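Local coordinates for protein EST1E (Clostridium proteoclasticum, PDB 2WTM) that hydrolyses ester bonds, including those of ferulic acid esters, as a promiscuous feruloyl esterase with an alpha/beta-hydrolase fold, at residues Leu149-Glu154 with Asp158-Trp163; Ile137-Arg142 with Arg180-Val185; Ala58-Asp63 with Leu87-Tyr92. One frame throughout, in Å; residues are numbered along the deposited sequence.

Contact 1: Leu149-Glu154 with Asp158-Trp163; sequences LKFDPE and DELDAW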
ATOM      1  N   LEU A 149      17.893   0.413 -13.742  1.00 20.81           N
ATOM      2  CA  LEU A 149      17.825  -1.013 -14.014  1.00 21.85           C
ATOM      3  C   LEU A 149      16.652  -1.307 -14.866  1.00 21.76           C
ATOM      4  O   LEU A 149      15.561  -0.874 -14.528  1.00 21.76           O
ATOM      5  CB  LEU A 149      17.701  -1.834 -12.741  1.00 21.70           C
ATOM      6  CG  LEU A 149      18.862  -1.805 -11.785  1.00 26.21           C
ATOM      7  CD1 LEU A 149      18.584  -2.624 -10.537  1.00 26.54           C
ATOM      8  CD2 LEU A 149      20.013  -2.392 -12.443  1.00 27.76           C
ATOM      9  N   LYS A 150      16.835  -2.106 -15.921  1.00 22.62           N
ATOM     10  CA  LYS A 150      15.766  -2.500 -16.818  1.00 23.72           C
ATOM     11  C   LYS A 150      15.405  -3.964 -16.688  1.00 22.44           C
ATOM     12  O   LYS A 150      16.265  -4.839 -16.572  1.00 21.54           O
ATOM     13  CB  LYS A 150      16.170  -2.176 -18.279  1.00 24.07           C
ATOM     14  CG  LYS A 150      16.408  -0.674 -18.448  1.00 26.76           C
ATOM     15  CD  LYS A 150      16.158  -0.191 -19.904  1.00 30.14           C
ATOM     16  CE  LYS A 150      14.628   0.204 -20.193  1.00 36.43           C
ATOM     17  NZ  LYS A 150      14.186   1.630 -19.765  1.00 37.12           N
ATOM     18  N   PHE A 151      14.111  -4.274 -16.785  1.00 21.64           N
ATOM     19  CA  PHE A 151      13.636  -5.666 -16.583  1.00 21.61           C
ATOM     20  C   PHE A 151      12.290  -5.786 -17.264  1.00 20.52           C
ATOM     21  O   PHE A 151      11.785  -4.786 -17.775  1.00 20.77           O
ATOM     22  CB  PHE A 151      13.515  -6.014 -15.064  1.00 22.24           C
ATOM     23  CG  PHE A 151      12.790  -4.958 -14.286  1.00 21.21           C
ATOM     24  CD1 PHE A 151      11.382  -4.942 -14.274  1.00 20.09           C
ATOM     25  CD2 PHE A 151      13.482  -3.952 -13.649  1.00 20.73           C
ATOM     26  CE1 PHE A 151      10.695  -3.905 -13.627  1.00 20.33           C
ATOM     27  CE2 PHE A 151      12.835  -2.935 -13.026  1.00 19.13           C
ATOM     28  CZ  PHE A 151      11.411  -2.895 -13.005  1.00 20.95           C
ATOM     29  N   ASP A 152      11.748  -7.002 -17.287  1.00 20.19           N
ATOM     30  CA  ASP A 152      10.438  -7.288 -17.889  1.00 19.91           C
ATOM     31  C   ASP A 152       9.407  -6.920 -16.832  1.00 18.79           C
ATOM     32  O   ASP A 152       9.438  -7.506 -15.706  1.00 17.02           O
ATOM     33  CB  ASP A 152      10.317  -8.781 -18.189  1.00 20.93           C
ATOM     34  CG  ASP A 152       9.004  -9.142 -18.873  1.00 23.00           C
ATOM     35  OD1 ASP A 152       8.058  -8.309 -18.929  1.00 21.14           O
ATOM     36  OD2 ASP A 152       8.926 -10.296 -19.416  1.00 26.45           O
ATOM     37  N   PRO A 153       8.563  -5.925 -17.150  1.00 18.28           N
ATOM     38  CA  PRO A 153       7.589  -5.531 -16.102  1.00 17.33           C
ATOM     39  C   PRO A 153       6.497  -6.552 -15.844  1.00 17.79           C
ATOM     40  O   PRO A 153       5.715  -6.399 -14.907  1.00 16.17           O
ATOM     41  CB  PRO A 153       6.999  -4.235 -16.635  1.00 17.17           C
ATOM     42  CG  PRO A 153       7.067  -4.400 -18.171  1.00 18.26           C
ATOM     43  CD  PRO A 153       8.417  -5.123 -18.370  1.00 19.12           C
ATOM     44  N   GLU A 154       6.381  -7.577 -16.697  1.00 17.51           N
ATOM     45  CA  GLU A 154       5.487  -8.660 -16.514  1.00 18.28           C
ATOM     46  C   GLU A 154       6.175  -9.946 -16.045  1.00 19.53           C
ATOM     47  O   GLU A 154       5.509 -10.962 -15.889  1.00 22.40           O
ATOM     48  CB  GLU A 154       4.794  -8.962 -17.869  1.00 18.83           C
ATOM     49  CG  GLU A 154       4.050  -7.773 -18.437  1.00 21.87           C
ATOM     50  CD  GLU A 154       2.969  -7.252 -17.500  1.00 21.14           C
ATOM     51  OE1 GLU A 154       2.295  -8.109 -16.926  1.00 25.94           O
ATOM     52  OE2 GLU A 154       2.798  -6.030 -17.420  1.00 27.49           O
ATOM     53  N   ASP A 158      13.046 -11.576  -8.918  1.00 13.85           N
ATOM     54  CA  ASP A 158      12.878 -11.793  -7.479  1.00 12.94           C
ATOM     55  C   ASP A 158      13.699 -10.770  -6.675  1.00 12.39           C
ATOM     56  O   ASP A 158      13.304 -10.384  -5.579  1.00 11.98           O
ATOM     57  CB  ASP A 158      13.316 -13.190  -7.077  1.00 13.19           C
ATOM     58  CG  ASP A 158      12.351 -14.287  -7.504  1.00 20.70           C
ATOM     59  OD1 ASP A 158      11.121 -14.043  -7.750  1.00 19.04           O
ATOM     60  OD2 ASP A 158      12.874 -15.429  -7.564  1.00 23.34           O
ATOM     61  N   GLU A 159      14.873 -10.430  -7.197  1.00 13.36           N
ATOM     62  CA  GLU A 159      15.785  -9.536  -6.500  1.00 13.82           C
ATOM     63  C   GLU A 159      16.562  -8.684  -7.502  1.00 14.19           C
ATOM     64  O   GLU A 159      16.936  -9.174  -8.593  1.00 13.08           O
ATOM     65  CB  GLU A 159      16.733 -10.367  -5.663  1.00 14.40           C
ATOM     66  CG  GLU A 159      17.645  -9.526  -4.775  1.00 15.98           C
ATOM     67  CD  GLU A 159      18.637 -10.400  -4.003  1.00 16.14           C
ATOM     68  OE1 GLU A 159      18.218 -11.178  -3.137  1.00 16.41           O
ATOM     69  OE2 GLU A 159      19.846 -10.331  -4.270  1.00 19.34           O
ATOM     70  N   LEU A 160      16.761  -7.399  -7.163  1.00 13.59           N
ATOM     71  CA  LEU A 160      17.538  -6.441  -7.923  1.00 14.21           C
ATOM     72  C   LEU A 160      18.715  -6.080  -7.057  1.00 13.60           C
ATOM     73  O   LEU A 160      18.541  -5.847  -5.863  1.00 13.95           O
ATOM     74  CB  LEU A 160      16.775  -5.174  -8.201  1.00 15.15           C
ATOM     75  CG  LEU A 160      15.605  -5.470  -9.137  1.00 17.03           C
ATOM     76  CD1 LEU A 160      14.368  -5.786  -8.330  1.00 22.78           C
ATOM     77  CD2 LEU A 160      15.376  -4.349 -10.090  1.00 21.58           C
ATOM     78  N   ASP A 161      19.932  -6.087  -7.623  1.00 15.37           N
ATOM     79  CA  ASP A 161      21.146  -5.898  -6.815  1.00 14.95           C
ATOM     80  C   ASP A 161      21.860  -4.684  -7.409  1.00 14.28           C
ATOM     81  O   ASP A 161      22.255  -4.691  -8.584  1.00 14.19           O
ATOM     82  CB  ASP A 161      22.074  -7.124  -6.914  1.00 15.33           C
ATOM     83  CG  ASP A 161      21.702  -8.236  -5.995  1.00 18.52           C
ATOM     84  OD1 ASP A 161      20.498  -8.386  -5.627  1.00 22.56           O
ATOM     85  OD2 ASP A 161      22.609  -8.899  -5.444  1.00 25.96           O
ATOM     86  N   ALA A 162      21.919  -3.583  -6.659  1.00 13.57           N
ATOM     87  CA  ALA A 162      22.504  -2.343  -7.169  1.00 14.65           C
ATOM     88  C   ALA A 162      22.712  -1.391  -5.967  1.00 13.76           C
ATOM     89  O   ALA A 162      22.680  -1.860  -4.825  1.00 13.98           O
ATOM     90  CB  ALA A 162      21.637  -1.754  -8.225  1.00 15.62           C
ATOM     91  N   TRP A 163      23.029  -0.145  -6.243  1.00 15.85           N
ATOM     92  CA  TRP A 163      23.083   0.909  -5.178  1.00 17.37           C
ATOM     93  C   TRP A 163      24.116   0.555  -4.122  1.00 18.79           C
ATOM     94  O   TRP A 163      23.835   0.353  -2.929  1.00 19.25           O
ATOM     95  CB  TRP A 163      21.652   1.080  -4.578  1.00 17.14           C
ATOM     96  CG  TRP A 163      20.658   1.189  -5.673  1.00 15.92           C
ATOM     97  CD1 TRP A 163      20.561   2.165  -6.533  1.00 17.11           C
ATOM     98  CD2 TRP A 163      19.629   0.230  -6.028  1.00 15.69           C
ATOM     99  NE1 TRP A 163      19.601   1.928  -7.445  1.00 17.81           N
ATOM    100  CE2 TRP A 163      19.024   0.714  -7.155  1.00 17.07           C
ATOM    101  CE3 TRP A 163      19.257  -1.032  -5.535  1.00 17.22           C
ATOM    102  CZ2 TRP A 163      17.983   0.046  -7.811  1.00 17.77           C
ATOM    103  CZ3 TRP A 163      18.210  -1.728  -6.216  1.00 16.23           C
ATOM    104  CH2 TRP A 163      17.590  -1.188  -7.295  1.00 16.78           C
TER

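Contact 2: Ile137-Arg142 with Arg180-Val185; sequences IPEIAR and RVEDFV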
ATOM      1  N   ILE A 137       8.552   7.116 -10.449  1.00 10.63           N
ATOM      2  CA  ILE A 137       8.865   5.709 -10.136  1.00 10.13           C
ATOM      3  C   ILE A 137       7.726   4.770 -10.574  1.00 10.12           C
ATOM      4  O   ILE A 137       8.002   3.744 -11.160  1.00 12.07           O
ATOM      5  CB  ILE A 137       9.306   5.531  -8.667  1.00  9.94           C
ATOM      6  CG1 ILE A 137      10.794   5.943  -8.561  1.00 11.60           C
ATOM      7  CG2 ILE A 137       9.076   4.090  -8.220  1.00 11.56           C
ATOM      8  CD1 ILE A 137      11.305   5.962  -7.173  1.00 12.89           C
ATOM      9  N   PRO A 138       6.451   5.068 -10.211  1.00 10.22           N
ATOM     10  CA  PRO A 138       5.369   4.069 -10.592  1.00 10.81           C
ATOM     11  C   PRO A 138       5.205   3.923 -12.078  1.00 10.03           C
ATOM     12  O   PRO A 138       5.131   2.747 -12.527  1.00  9.51           O
ATOM     13  CB  PRO A 138       4.124   4.573  -9.849  1.00 10.04           C
ATOM     14  CG  PRO A 138       4.769   5.392  -8.665  1.00 10.25           C
ATOM     15  CD  PRO A 138       5.959   6.095  -9.266  1.00 10.53           C
ATOM     16  N   GLU A 139       5.194   5.009 -12.800  1.00 11.81           N
ATOM     17  CA  GLU A 139       4.956   4.915 -14.283  1.00 12.23           C
ATOM     18  C   GLU A 139       6.136   4.145 -14.902  1.00 14.02           C
ATOM     19  O   GLU A 139       5.971   3.191 -15.691  1.00 12.03           O
ATOM     20  CB  GLU A 139       4.748   6.273 -14.912  1.00 14.13           C
ATOM     21  CG  GLU A 139       4.791   6.210 -16.413  1.00 16.43           C
ATOM     22  CD  GLU A 139       4.515   7.536 -17.128  1.00 21.13           C
ATOM     23  OE1 GLU A 139       4.113   8.565 -16.538  1.00 27.58           O
ATOM     24  OE2 GLU A 139       4.755   7.528 -18.349  1.00 34.57           O
ATOM     25  N   ILE A 140       7.347   4.481 -14.479  1.00 12.99           N
ATOM     26  CA  ILE A 140       8.525   3.870 -15.060  1.00 12.19           C
ATOM     27  C   ILE A 140       8.622   2.414 -14.667  1.00 11.96           C
ATOM     28  O   ILE A 140       8.997   1.596 -15.473  1.00 14.06           O
ATOM     29  CB  ILE A 140       9.761   4.695 -14.752  1.00 14.39           C
ATOM     30  CG1 ILE A 140       9.675   6.090 -15.370  1.00 15.49           C
ATOM     31  CG2 ILE A 140      11.043   4.009 -15.136  1.00 16.12           C
ATOM     32  CD1 ILE A 140       9.341   6.100 -16.832  1.00 23.79           C
ATOM     33  N   ALA A 141       8.174   2.042 -13.456  1.00 11.25           N
ATOM     34  CA  ALA A 141       8.115   0.663 -13.049  1.00 11.16           C
ATOM     35  C   ALA A 141       7.171  -0.152 -13.939  1.00 10.43           C
ATOM     36  O   ALA A 141       7.441  -1.330 -14.251  1.00 10.63           O
ATOM     37  CB  ALA A 141       7.722   0.540 -11.590  1.00 11.34           C
ATOM     38  N   ARG A 142       6.098   0.488 -14.336  1.00 11.00           N
ATOM     39  CA  ARG A 142       5.127  -0.125 -15.252  1.00 11.82           C
ATOM     40  C   ARG A 142       5.721  -0.414 -16.619  1.00 13.62           C
ATOM     41  O   ARG A 142       5.278  -1.414 -17.286  1.00 12.75           O
ATOM     42  CB  ARG A 142       3.827   0.697 -15.359  1.00 11.24           C
ATOM     43  CG  ARG A 142       2.965   0.622 -14.093  1.00 11.32           C
ATOM     44  CD  ARG A 142       1.633   1.261 -14.269  1.00 11.24           C
ATOM     45  NE  ARG A 142       1.671   2.721 -14.288  1.00 11.67           N
ATOM     46  CZ  ARG A 142       1.647   3.501 -13.217  1.00 10.43           C
ATOM     47  NH1 ARG A 142       1.537   2.978 -12.036  1.00  9.87           N
ATOM     48  NH2 ARG A 142       1.631   4.843 -13.375  1.00 12.97           N
ATOM     49  N   ARG A 180      -1.061   5.105  -8.887  1.00 11.53           N
ATOM     50  CA  ARG A 180      -1.388   6.137  -9.890  1.00  9.95           C
ATOM     51  C   ARG A 180      -1.122   7.546  -9.331  1.00  9.28           C
ATOM     52  O   ARG A 180      -1.982   8.130  -8.733  1.00  9.22           O
ATOM     53  CB  ARG A 180      -2.847   5.996 -10.272  1.00 12.88           C
ATOM     54  CG  ARG A 180      -3.265   4.560 -10.611  1.00 18.28           C
ATOM     55  CD  ARG A 180      -2.401   3.844 -11.582  1.00 30.15           C
ATOM     56  NE  ARG A 180      -2.244   4.605 -12.810  1.00 32.60           N
ATOM     57  CZ  ARG A 180      -1.954   4.074 -13.984  1.00 35.24           C
ATOM     58  NH1 ARG A 180      -1.848   2.754 -14.146  1.00 33.90           N
ATOM     59  NH2 ARG A 180      -1.804   4.889 -15.021  1.00 36.11           N
ATOM     60  N   VAL A 181       0.115   8.007  -9.485  1.00 10.11           N
ATOM     61  CA  VAL A 181       0.537   9.289  -8.879  1.00  9.92           C
ATOM     62  C   VAL A 181      -0.398  10.429  -9.188  1.00 10.79           C
ATOM     63  O   VAL A 181      -0.716  11.251  -8.350  1.00 10.98           O
ATOM     64  CB  VAL A 181       2.025   9.623  -9.244  1.00 10.46           C
ATOM     65  CG1 VAL A 181       2.456  10.913  -8.628  1.00 11.35           C
ATOM     66  CG2 VAL A 181       2.931   8.500  -8.764  1.00 11.91           C
ATOM     67  N   GLU A 182      -0.833  10.456 -10.442  1.00 11.38           N
ATOM     68  CA  GLU A 182      -1.679  11.549 -10.903  1.00 13.37           C
ATOM     69  C   GLU A 182      -2.957  11.714 -10.107  1.00 12.62           C
ATOM     70  O   GLU A 182      -3.460  12.860  -9.941  1.00 12.61           O
ATOM     71  CB  GLU A 182      -1.989  11.324 -12.385  1.00 13.38           C
ATOM     72  CG  GLU A 182      -0.861  11.518 -13.365  1.00 15.75           C
ATOM     73  CD  GLU A 182       0.181  10.365 -13.428  1.00 17.72           C
ATOM     74  OE1 GLU A 182      -0.072   9.230 -12.873  1.00 14.78           O
ATOM     75  OE2 GLU A 182       1.251  10.603 -14.066  1.00 21.70           O
ATOM     76  N   ASP A 183      -3.499  10.614  -9.578  1.00 11.19           N
ATOM     77  CA  ASP A 183      -4.706  10.646  -8.721  1.00 12.45           C
ATOM     78  C   ASP A 183      -4.420  11.451  -7.448  1.00 12.60           C
ATOM     79  O   ASP A 183      -5.242  12.246  -6.968  1.00 13.28           O
ATOM     80  CB  ASP A 183      -5.168   9.260  -8.325  1.00 12.58           C
ATOM     81  CG  ASP A 183      -5.809   8.504  -9.427  1.00 17.76           C
ATOM     82  OD1 ASP A 183      -5.946   9.040 -10.556  1.00 20.73           O
ATOM     83  OD2 ASP A 183      -6.118   7.334  -9.156  1.00 16.85           O
ATOM     84  N   PHE A 184      -3.259  11.171  -6.872  1.00 11.27           N
ATOM     85  CA  PHE A 184      -2.852  11.850  -5.632  1.00 10.58           C
ATOM     86  C   PHE A 184      -2.524  13.347  -5.864  1.00 11.65           C
ATOM     87  O   PHE A 184      -2.753  14.170  -4.987  1.00 13.03           O
ATOM     88  CB  PHE A 184      -1.599  11.175  -4.975  1.00 11.01           C
ATOM     89  CG  PHE A 184      -1.784   9.734  -4.581  1.00  8.61           C
ATOM     90  CD1 PHE A 184      -1.941   9.401  -3.279  1.00  7.16           C
ATOM     91  CD2 PHE A 184      -1.882   8.717  -5.524  1.00  9.49           C
ATOM     92  CE1 PHE A 184      -2.070   8.083  -2.857  1.00  9.28           C
ATOM     93  CE2 PHE A 184      -1.980   7.382  -5.135  1.00  8.81           C
ATOM     94  CZ  PHE A 184      -2.095   7.073  -3.794  1.00  7.80           C
ATOM     95  N   VAL A 185      -1.938  13.654  -6.998  1.00 10.71           N
ATOM     96  CA  VAL A 185      -1.695  15.060  -7.364  1.00 11.22           C
ATOM     97  C   VAL A 185      -3.040  15.795  -7.451  1.00 13.63           C
ATOM     98  O   VAL A 185      -3.218  16.894  -6.908  1.00 13.04           O
ATOM     99  CB  VAL A 185      -0.920  15.177  -8.666  1.00 11.94           C
ATOM    100  CG1 VAL A 185      -0.866  16.605  -9.168  1.00 12.06           C
ATOM    101  CG2 VAL A 185       0.500  14.616  -8.486  1.00 12.66           C
TER
HETATM  102  O   HOH W   1       3.598   9.238 -14.087  1.00 19.90           O
HETATM  103  O   HOH W   2       1.682   7.294 -11.835  1.00 12.54           O

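Contact 3: Ala58-Asp63 with Leu87-Tyr92; sequences ATLRAD and LAVVDY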
ATOM      1  N   ALA A  58       8.849  23.573  13.976  1.00 13.58           N
ATOM      2  CA  ALA A  58       9.440  22.337  14.507  1.00 12.38           C
ATOM      3  C   ALA A  58       9.494  21.336  13.340  1.00 14.05           C
ATOM      4  O   ALA A  58       8.763  21.443  12.370  1.00 13.95           O
ATOM      5  CB  ALA A  58       8.614  21.818  15.573  1.00 13.02           C
ATOM      6  N   THR A  59      10.393  20.371  13.465  1.00 13.30           N
ATOM      7  CA  THR A  59      10.561  19.372  12.401  1.00 13.92           C
ATOM      8  C   THR A  59      10.592  17.999  12.999  1.00 15.06           C
ATOM      9  O   THR A  59      11.119  17.777  14.110  1.00 13.53           O
ATOM     10  CB  THR A  59      11.829  19.633  11.597  1.00 13.61           C
ATOM     11  OG1 THR A  59      12.990  19.710  12.485  1.00 14.42           O
ATOM     12  CG2 THR A  59      11.653  20.925  10.753  1.00 13.67           C
ATOM     13  N   LEU A  60      10.066  17.037  12.225  1.00 13.12           N
ATOM     14  CA  LEU A  60      10.116  15.645  12.635  1.00 13.33           C
ATOM     15  C   LEU A  60      10.650  14.931  11.435  1.00 12.39           C
ATOM     16  O   LEU A  60       9.928  14.688  10.438  1.00 11.80           O
ATOM     17  CB  LEU A  60       8.750  15.116  13.101  1.00 14.67           C
ATOM     18  CG  LEU A  60       8.575  13.696  13.672  1.00 12.99           C
ATOM     19  CD1 LEU A  60       9.481  13.538  14.908  1.00 14.68           C
ATOM     20  CD2 LEU A  60       7.158  13.496  14.001  1.00 14.87           C
ATOM     21  N   ARG A  61      11.947  14.634  11.480  1.00 12.87           N
ATOM     22  CA  ARG A  61      12.610  13.836  10.506  1.00 11.91           C
ATOM     23  C   ARG A  61      12.429  12.373  10.860  1.00 12.89           C
ATOM     24  O   ARG A  61      12.755  11.970  11.977  1.00 14.73           O
ATOM     25  CB  ARG A  61      14.110  14.177  10.398  1.00 11.51           C
ATOM     26  CG  ARG A  61      14.478  15.577   9.902  1.00 11.82           C
ATOM     27  CD  ARG A  61      15.935  15.867  10.097  1.00 13.39           C
ATOM     28  NE  ARG A  61      16.246  16.025  11.521  1.00 15.31           N
ATOM     29  CZ  ARG A  61      17.437  15.808  12.038  1.00 15.10           C
ATOM     30  NH1 ARG A  61      18.379  15.342  11.285  1.00 14.72           N
ATOM     31  NH2 ARG A  61      17.705  16.088  13.323  1.00 17.58           N
ATOM     32  N   ALA A  62      11.916  11.529   9.943  1.00 11.58           N
ATOM     33  CA  ALA A  62      11.684  10.110  10.267  1.00 10.56           C
ATOM     34  C   ALA A  62      12.407   9.238   9.262  1.00 10.13           C
ATOM     35  O   ALA A  62      12.294   9.474   8.019  1.00 10.98           O
ATOM     36  CB  ALA A  62      10.161   9.829  10.173  1.00  9.77           C
ATOM     37  N   ASP A  63      13.140   8.252   9.752  1.00  9.24           N
ATOM     38  CA  ASP A  63      13.772   7.244   8.956  1.00 10.53           C
ATOM     39  C   ASP A  63      12.666   6.186   8.632  1.00  8.30           C
ATOM     40  O   ASP A  63      11.970   5.679   9.517  1.00  9.42           O
ATOM     41  CB  ASP A  63      14.907   6.553   9.708  1.00 13.11           C
ATOM     42  CG  ASP A  63      16.129   7.422   9.861  1.00 13.34           C
ATOM     43  OD1 ASP A  63      16.288   8.355   9.044  1.00 12.90           O
ATOM     44  OD2 ASP A  63      16.943   7.078  10.783  1.00 15.45           O
ATOM     45  N   LEU A  87       1.890   7.471   7.757  1.00  8.84           N
ATOM     46  CA  LEU A  87       0.614   7.585   8.493  1.00  9.37           C
ATOM     47  C   LEU A  87       0.884   7.459   9.994  1.00 10.90           C
ATOM     48  O   LEU A  87       0.275   8.151  10.784  1.00 10.98           O
ATOM     49  CB  LEU A  87      -0.383   6.514   7.998  1.00  9.38           C
ATOM     50  CG  LEU A  87      -0.900   6.727   6.619  1.00 13.54           C
ATOM     51  CD1 LEU A  87      -1.894   5.600   6.270  1.00 14.66           C
ATOM     52  CD2 LEU A  87      -1.380   8.049   6.229  1.00 20.79           C
ATOM     53  N   ALA A  88       1.804   6.569  10.380  1.00 11.11           N
ATOM     54  CA  ALA A  88       2.152   6.406  11.804  1.00 10.34           C
ATOM     55  C   ALA A  88       2.800   7.657  12.353  1.00 12.44           C
ATOM     56  O   ALA A  88       2.569   8.053  13.517  1.00 10.97           O
ATOM     57  CB  ALA A  88       3.011   5.244  11.985  1.00 11.47           C
ATOM     58  N   VAL A  89       3.630   8.281  11.543  1.00 10.42           N
ATOM     59  CA  VAL A  89       4.344   9.460  12.023  1.00 10.58           C
ATOM     60  C   VAL A  89       3.304  10.598  12.108  1.00 11.92           C
ATOM     61  O   VAL A  89       3.360  11.431  13.057  1.00 13.34           O
ATOM     62  CB  VAL A  89       5.507   9.813  11.064  1.00 10.69           C
ATOM     63  CG1 VAL A  89       6.069  11.202  11.345  1.00 11.81           C
ATOM     64  CG2 VAL A  89       6.592   8.765  11.083  1.00 11.64           C
ATOM     65  N   VAL A  90       2.431  10.772  11.114  1.00 11.99           N
ATOM     66  CA  VAL A  90       1.350  11.774  11.217  1.00 11.30           C
ATOM     67  C   VAL A  90       0.454  11.528  12.459  1.00 11.31           C
ATOM     68  O   VAL A  90       0.159  12.436  13.218  1.00 11.77           O
ATOM     69  CB  VAL A  90       0.500  11.753   9.982  1.00 11.31           C
ATOM     70  CG1 VAL A  90      -0.803  12.674  10.152  1.00 13.07           C
ATOM     71  CG2 VAL A  90       1.232  12.176   8.748  1.00 12.13           C
ATOM     72  N   ASP A  91       0.167  10.287  12.757  1.00 11.68           N
ATOM     73  CA  ASP A  91      -0.702   9.973  13.926  1.00 12.40           C
ATOM     74  C   ASP A  91       0.005  10.348  15.221  1.00 13.41           C
ATOM     75  O   ASP A  91      -0.669  10.760  16.202  1.00 13.05           O
ATOM     76  CB  ASP A  91      -1.196   8.508  13.895  1.00 12.19           C
ATOM     77  CG  ASP A  91      -2.242   8.286  12.791  1.00 13.02           C
ATOM     78  OD1 ASP A  91      -2.776   9.292  12.275  1.00 15.78           O
ATOM     79  OD2 ASP A  91      -2.459   7.082  12.496  1.00 13.92           O
ATOM     80  N   TYR A  92       1.308  10.181  15.250  1.00 14.25           N
ATOM     81  CA  TYR A  92       2.127  10.549  16.423  1.00 14.21           C
ATOM     82  C   TYR A  92       2.103  12.072  16.560  1.00 14.15           C
ATOM     83  O   TYR A  92       1.880  12.625  17.658  1.00 16.26           O
ATOM     84  CB  TYR A  92       3.563  10.045  16.251  1.00 14.90           C
ATOM     85  CG  TYR A  92       4.502  10.570  17.313  1.00 16.83           C
ATOM     86  CD1 TYR A  92       4.530   9.965  18.526  1.00 21.68           C
ATOM     87  CD2 TYR A  92       5.268  11.660  17.083  1.00 21.05           C
ATOM     88  CE1 TYR A  92       5.387  10.493  19.554  1.00 22.63           C
ATOM     89  CE2 TYR A  92       6.108  12.176  18.065  1.00 21.22           C
ATOM     90  CZ  TYR A  92       6.136  11.592  19.266  1.00 23.40           C
ATOM     91  OH  TYR A  92       6.989  12.124  20.235  1.00 28.70           O
TER

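Contact 1: Leu149-Glu154 with Asp158-Trp163
Leu149 and Leu160 meet branch to branch, CD1 of Leu149 lying 3.7 Å from CD2 of Leu160 as the two side chains run alongside in opposite senses. The same Leu149 methyl does most of the touching. Leu149 CD1 also lies 3.7 Å from Trp163 CH2 and 3.9 Å from Ala162 CB, a place it reaches because the leucine chain is extended (chi2 178°), with CD1 at its end. Phe151, two residues on and facing the same way, adds its CD2, 4.1 Å from Leu160 CD2, its side chain set roughly perpendicular to that of the leucine. Ala162, whose side chain is a single methyl, lays its CB over the centre of one face of the adjacent indole.

Further out, Phe36 meets the indole edge-to-face, and backbone pairing of Leu160 with Leu168 and of Phe151 with Gly144 holds each segment to its own hairpin. Beyond Phe151, Asp152 OD1 accepts from Glu154 N (2.9 Å) in an Asx turn, and Glu154 forms salt bridges with Arg122 and Lys187 of the second subunit. Between the two hairpins, cohesion across this surface patch of the insertion after strand 125-131 is therefore apolar and centres on Leu149 CD1, with Phe151 against Leu160 as a second, looser touch.

Contact 2: Ile137-Arg142 with Arg180-Val185
Arg142 and Arg180 bury the most surface here, and they do so by stacking. Their guanidinium planes are only 9° apart with centres separated by 3.7 Å, and Arg142 NE lies 3.5 Å from Arg180 NH1. The CB of Arg180 points away from helix 137-143, but bends at chi2 (-50°) and chi3 (-54°) curl the chain back until its flat end covers one face of Arg142. The opposite face of Arg142 rests on its own helix, with Pro138 O over its centre.

Polar partners in the surroundings probably make this pairing of like charges tolerable. NH1 of Arg142 donates to the backbone oxygens of Gln177 and Ile179, while Arg142 NH2 gives a 2.9 Å bond to the oxygen of water 2, which lies in the guanidinium plane. That water also accepts from Val181 N and donates to Glu182 OE1, joining arginine to carboxylate without direct contact. Arg180 also packs on Asp183 of the second subunit.

Val181 supplies the apolar part: Val181 CG2 packs 3.6 Å from Pro138 CG, a rigid ring against one methyl of a beta-branched side chain. Water 1 donates to both Glu139 OE1 (2.6 Å) and Glu182 OE2 (2.7 Å), bridging two acids. The two segments thus meet through one apolar touch and two pairs of like charges, whose repulsion is probably eased by shared water and, for Arg142, by backbone carbonyls.

Contact 3: Ala58-Asp63 with Leu87-Tyr92
The phenol ring of Tyr92 is met at its edge, near the ring plane, by Leu60 CD2, which lies 4.1 Å from Tyr92 CD2; the leucine side chain stands nearly square to that of the tyrosine. The tyrosine holds CG opposite its backbone N (chi1 171°), which turns the CD2 edge of the ring to Leu60. Leu60 CD2 also lies 3.7 Å from Val89 CG1, so that one branch of Leu60 fills the angle between two residues almost a helical turn apart.

Val89 uses both of its branches: while CG1 takes Leu60, Val89 CG2 lies 3.8 Å from CB of Ala62. Leucine is long enough to reach two helix residues, whereas alanine lets the helix come close, and Ala62 and Val89 have the nearest CA pair at 7.6 Å. The strand and helix axes approach to 10.4 Å and run nearly antiparallel, at 151°, as expected where the helix forms the return leg of a beta-alpha-beta crossover, here from strand 58-62 to strand 99-107 past the intervening strand 27-33.

Val89 also touches Ile31 of that middle strand. Strand alternation sends Arg61 to the other face of the sheet, where it forms a salt bridge with Asp18. Across the contact itself only hydrocarbon meets hydrocarbon, implying that, at this point, the helix sits on the sheet through burial and fit of apolar surface rather than polar bonds.

Overall arrangement
Contact 3 packs helix 79-93 on the central sheet of the alpha/beta hydrolase, whereas contact 1 lies in the insertion between strands 125-131 and 192-197, and contact 2 joins the start of that insertion to its return. Along the chain, contact 1 is nested inside the loop that contact 2 closes. These two have centres about 18 Å apart yet touch, with Pro153 CB 3.4 Å from Arg142 O. Contact 3 stands about 24 Å from contact 2, across the centre of the chain, and about 31 Å from contact 1, centre to centre. Each contact also reaches the second subunit. The sheet and insertion probably frame the active site, with Ser108, His228 and Asp200 arranged like a catalytic triad.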